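Local coordinates for petrobactin-binding protein YclQ (Bacillus subtilis subsp. subtilis str. 168, PDB 3GFV), which binds iron-free and ferric petrobactin, and the precursor 3,4-dihydroxybenzoic acid, as the solute-binding component of the YclNOPQ siderophore uptake transporter, at residues T18-V30 / S106-Y120. Residues are numbered along the deposited sequence; the frame is centred on the assembly and turned at random.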
# COMPACT_ATOMS: atom_id res chain seq x y z
N THR A 18 -4.55 4.73 -24.84
CA THR A 18 -4.84 5.94 -24.08
C THR A 18 -5.17 5.60 -22.64
O THR A 18 -6.12 4.86 -22.38
CB THR A 18 -6.01 6.74 -24.72
OG1 THR A 18 -5.64 7.15 -26.04
CG2 THR A 18 -6.37 7.97 -23.90
N VAL A 19 -4.38 6.13 -21.71
CA VAL A 19 -4.51 5.79 -20.29
C VAL A 19 -4.97 7.01 -19.49
O VAL A 19 -4.19 7.92 -19.26
CB VAL A 19 -3.15 5.28 -19.74
CG1 VAL A 19 -3.22 5.04 -18.20
CG2 VAL A 19 -2.71 4.03 -20.47
N LYS A 20 -6.23 7.03 -19.09
CA LYS A 20 -6.68 8.05 -18.14
C LYS A 20 -6.12 7.72 -16.76
O LYS A 20 -6.18 6.57 -16.30
CB LYS A 20 -8.21 8.13 -18.11
CG LYS A 20 -8.79 8.75 -19.39
CD LYS A 20 -10.31 8.90 -19.36
CE LYS A 20 -10.78 9.77 -20.54
NZ LYS A 20 -12.19 9.46 -20.93
N HIS A 21 -5.57 8.73 -16.09
CA HIS A 21 -5.07 8.54 -14.74
C HIS A 21 -5.23 9.84 -13.97
O HIS A 21 -5.58 10.87 -14.55
CB HIS A 21 -3.60 8.08 -14.76
CG HIS A 21 -2.65 9.08 -15.34
ND1 HIS A 21 -2.44 9.23 -16.70
CD2 HIS A 21 -1.83 9.98 -14.74
CE1 HIS A 21 -1.55 10.18 -16.90
NE2 HIS A 21 -1.17 10.65 -15.73
N GLN A 22 -4.98 9.78 -12.67
CA GLN A 22 -5.17 10.92 -11.77
C GLN A 22 -4.53 12.20 -12.25
O GLN A 22 -5.09 13.29 -12.03
CB GLN A 22 -4.64 10.59 -10.37
CG GLN A 22 -5.74 10.44 -9.36
CD GLN A 22 -6.55 11.70 -9.26
OE1 GLN A 22 -7.78 11.67 -9.39
NE2 GLN A 22 -5.87 12.82 -9.04
N LEU A 23 -3.35 12.09 -12.86
CA LEU A 23 -2.58 13.27 -13.26
C LEU A 23 -2.81 13.68 -14.72
O LEU A 23 -2.20 14.62 -15.21
CB LEU A 23 -1.08 13.05 -13.01
CG LEU A 23 -0.75 12.92 -11.51
CD1 LEU A 23 0.76 13.03 -11.30
CD2 LEU A 23 -1.49 13.97 -10.66
N ASP A 24 -3.69 12.94 -15.40
CA ASP A 24 -4.23 13.41 -16.68
C ASP A 24 -5.51 12.66 -17.03
O ASP A 24 -5.47 11.57 -17.63
CB ASP A 24 -3.22 13.32 -17.82
CG ASP A 24 -3.69 14.10 -19.05
OD1 ASP A 24 -4.90 14.44 -19.10
OD2 ASP A 24 -2.87 14.37 -19.95
N LYS A 25 -6.63 13.25 -16.65
CA LYS A 25 -7.91 12.57 -16.77
C LYS A 25 -8.39 12.51 -18.22
O LYS A 25 -9.34 11.78 -18.53
CB LYS A 25 -8.93 13.20 -15.83
CG LYS A 25 -8.62 12.88 -14.37
CD LYS A 25 -9.16 13.92 -13.40
CE LYS A 25 -10.67 13.81 -13.25
NZ LYS A 25 -11.10 12.44 -12.86
N ASN A 26 -7.73 13.25 -19.10
CA ASN A 26 -8.05 13.23 -20.51
C ASN A 26 -7.28 12.12 -21.22
O ASN A 26 -7.62 11.73 -22.33
CB ASN A 26 -7.79 14.60 -21.16
CG ASN A 26 -8.97 15.56 -20.99
OD1 ASN A 26 -9.01 16.63 -21.60
ND2 ASN A 26 -9.93 15.18 -20.15
N GLY A 27 -6.24 11.63 -20.57
CA GLY A 27 -5.53 10.47 -21.08
C GLY A 27 -4.12 10.75 -21.57
O GLY A 27 -3.87 11.72 -22.30
N THR A 28 -3.21 9.88 -21.19
CA THR A 28 -1.84 9.89 -21.70
C THR A 28 -1.63 8.70 -22.63
O THR A 28 -1.94 7.56 -22.27
CB THR A 28 -0.86 9.74 -20.54
OG1 THR A 28 -1.00 10.84 -19.63
CG2 THR A 28 0.57 9.67 -21.06
N LYS A 29 -1.11 8.97 -23.83
CA LYS A 29 -0.79 7.91 -24.78
C LYS A 29 0.42 7.13 -24.32
O LYS A 29 1.48 7.70 -24.11
CB LYS A 29 -0.49 8.52 -26.16
CG LYS A 29 -1.61 8.43 -27.16
CD LYS A 29 -2.84 9.17 -26.69
CE LYS A 29 -3.86 9.29 -27.80
NZ LYS A 29 -5.17 9.73 -27.25
N VAL A 30 0.26 5.81 -24.18
CA VAL A 30 1.38 4.94 -23.81
C VAL A 30 1.47 3.78 -24.81
O VAL A 30 0.46 3.36 -25.41
CB VAL A 30 1.28 4.42 -22.34
CG1 VAL A 30 0.91 5.55 -21.37
CG2 VAL A 30 0.30 3.28 -22.24
N SER A 106 4.48 12.60 -6.93
CA SER A 106 3.40 13.38 -7.56
C SER A 106 3.87 14.70 -8.15
O SER A 106 3.50 15.07 -9.27
CB SER A 106 2.29 13.67 -6.54
OG SER A 106 1.40 12.58 -6.44
N GLU A 107 4.69 15.41 -7.39
CA GLU A 107 5.20 16.70 -7.83
C GLU A 107 6.25 16.64 -8.92
O GLU A 107 6.64 17.68 -9.45
CB GLU A 107 5.76 17.48 -6.64
CG GLU A 107 4.90 18.62 -6.20
CD GLU A 107 5.67 19.57 -5.30
OE1 GLU A 107 6.02 20.68 -5.76
OE2 GLU A 107 5.95 19.17 -4.16
N SER A 108 6.74 15.45 -9.25
CA SER A 108 7.76 15.34 -10.30
C SER A 108 7.18 14.78 -11.59
O SER A 108 7.91 14.39 -12.49
CB SER A 108 8.93 14.46 -9.84
OG SER A 108 9.66 15.13 -8.83
N TYR A 109 5.85 14.75 -11.67
CA TYR A 109 5.17 14.26 -12.88
C TYR A 109 5.69 14.97 -14.14
O TYR A 109 5.98 14.34 -15.15
CB TYR A 109 3.66 14.45 -12.75
CG TYR A 109 2.91 13.99 -13.99
CD1 TYR A 109 2.82 12.64 -14.31
CD2 TYR A 109 2.28 14.90 -14.83
CE1 TYR A 109 2.13 12.21 -15.46
CE2 TYR A 109 1.58 14.48 -15.96
CZ TYR A 109 1.51 13.14 -16.27
OH TYR A 109 0.81 12.70 -17.39
N LYS A 110 5.84 16.29 -14.07
CA LYS A 110 6.29 17.03 -15.24
C LYS A 110 7.70 16.60 -15.66
O LYS A 110 8.00 16.48 -16.85
CB LYS A 110 6.25 18.53 -14.95
CG LYS A 110 6.78 19.40 -16.05
CD LYS A 110 6.50 20.86 -15.71
CE LYS A 110 7.26 21.80 -16.62
NZ LYS A 110 6.88 23.21 -16.35
N GLU A 111 8.58 16.37 -14.68
CA GLU A 111 9.97 16.00 -14.94
C GLU A 111 10.06 14.59 -15.55
O GLU A 111 10.83 14.35 -16.48
CB GLU A 111 10.80 16.07 -13.64
CG GLU A 111 12.24 16.53 -13.84
CD GLU A 111 13.08 16.58 -12.55
OE1 GLU A 111 14.30 16.31 -12.64
OE2 GLU A 111 12.54 16.90 -11.46
N PHE A 112 9.27 13.67 -15.03
CA PHE A 112 9.27 12.30 -15.53
C PHE A 112 8.70 12.27 -16.95
O PHE A 112 9.19 11.53 -17.80
CB PHE A 112 8.42 11.42 -14.62
CG PHE A 112 9.15 10.90 -13.39
CD1 PHE A 112 10.25 10.06 -13.53
CD2 PHE A 112 8.70 11.22 -12.11
CE1 PHE A 112 10.90 9.55 -12.40
CE2 PHE A 112 9.35 10.72 -10.98
CZ PHE A 112 10.45 9.88 -11.13
N SER A 113 7.68 13.09 -17.19
CA SER A 113 7.01 13.13 -18.50
C SER A 113 7.92 13.61 -19.63
O SER A 113 7.69 13.28 -20.79
CB SER A 113 5.76 14.00 -18.47
OG SER A 113 4.77 13.43 -17.63
N LYS A 114 8.96 14.39 -19.29
CA LYS A 114 9.96 14.78 -20.27
C LYS A 114 10.83 13.60 -20.70
O LYS A 114 11.39 13.59 -21.80
CB LYS A 114 10.85 15.92 -19.74
CG LYS A 114 10.16 17.27 -19.67
CD LYS A 114 11.17 18.42 -19.82
CE LYS A 114 10.48 19.78 -19.89
NZ LYS A 114 9.94 20.20 -18.57
N ILE A 115 10.92 12.58 -19.85
CA ILE A 115 11.71 11.39 -20.17
C ILE A 115 10.91 10.36 -20.99
O ILE A 115 11.39 9.83 -21.99
CB ILE A 115 12.23 10.71 -18.88
CG1 ILE A 115 13.09 11.70 -18.07
CG2 ILE A 115 13.02 9.45 -19.21
CD1 ILE A 115 13.44 11.21 -16.69
N ALA A 116 9.69 10.11 -20.56
CA ALA A 116 8.87 9.09 -21.22
C ALA A 116 7.43 9.29 -20.81
O ALA A 116 7.14 10.03 -19.86
CB ALA A 116 9.35 7.70 -20.81
N PRO A 117 6.51 8.61 -21.51
CA PRO A 117 5.12 8.65 -21.05
C PRO A 117 5.06 8.19 -19.61
O PRO A 117 5.65 7.17 -19.26
CB PRO A 117 4.41 7.67 -22.00
CG PRO A 117 5.26 7.71 -23.28
CD PRO A 117 6.68 7.85 -22.77
N THR A 118 4.35 8.95 -18.78
CA THR A 118 4.30 8.68 -17.36
C THR A 118 2.86 8.64 -16.93
O THR A 118 2.05 9.48 -17.34
CB THR A 118 5.02 9.80 -16.59
OG1 THR A 118 6.39 9.82 -17.00
CG2 THR A 118 4.96 9.55 -15.08
N ILE A 119 2.53 7.64 -16.13
CA ILE A 119 1.19 7.53 -15.59
C ILE A 119 1.28 7.42 -14.08
O ILE A 119 2.22 6.85 -13.54
CB ILE A 119 0.43 6.32 -16.18
CG1 ILE A 119 1.12 4.99 -15.81
CG2 ILE A 119 0.29 6.50 -17.73
CD1 ILE A 119 0.39 3.73 -16.25
N TYR A 120 0.29 8.00 -13.42
CA TYR A 120 0.14 7.91 -11.96
C TYR A 120 -0.82 6.80 -11.58
O TYR A 120 -1.97 6.79 -12.04
CB TYR A 120 -0.38 9.25 -11.48
CG TYR A 120 -0.62 9.34 -10.00
CD1 TYR A 120 0.29 10.00 -9.18
CD2 TYR A 120 -1.76 8.81 -9.43
CE1 TYR A 120 0.07 10.11 -7.81
CE2 TYR A 120 -1.99 8.92 -8.04
CZ TYR A 120 -1.06 9.57 -7.25
OH TYR A 120 -1.25 9.69 -5.89
O HOH W 1 -4.55 7.18 -11.57
O HOH W 2 -0.43 15.13 -18.77
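His-21 and Tyr-109 meet because their first torsions aim the rings at each other: CG of His-21 sits between its own backbone N and carbonyl carbon (chi1 64°), while CG of Tyr-109 lies opposite its backbone N (chi1 179°). The imidazole is thereby laid over strand 118-120, with Ile-119 CA 3.9 Å from the ring centroid and almost on its normal, a CH-pi contact. Over the other imidazole face, toward the rim, lies the backbone N of Asp-24. At its edge, NE2 gives a weak, bent hydrogen bond to Tyr-109 OH (3.3 Å, 127° at the hydrogen), and ND1 gives a weak but nearly straight one to Val-19 O; with both faces packed, these may bias the ring's rotation. The phenol hydroxyl is further tied through a water that donates to Asp-24 OD2. Leu-23 CB stands over the centre of the Tyr-109 ring, 4.0 Å from its centroid, with Ser-113 OG over the opposite face; Leu-23 CG also touches Tyr-120 CB at 3.7 Å. Farther along, Ile-119 CG2 packs against CG1 of both Val-19 and Val-30, a cluster that Ile-142 of helix 128-142 extends. A second water bridges Gln-22 N and Tyr-120 O, at 2.9 and 2.7 Å respectively. In this periplasmic binding protein fold, the N-terminal beta hairpin thus covers 118-120, an outermost strand of one lobe's five-stranded parallel sheet (order 3-2-1-4-5), and meets helix 109-115, without any direct backbone hydrogen bond between hairpin and strand. The joint rests mainly on ring-face and apolar packing, supplemented by weak and water-mediated polar links.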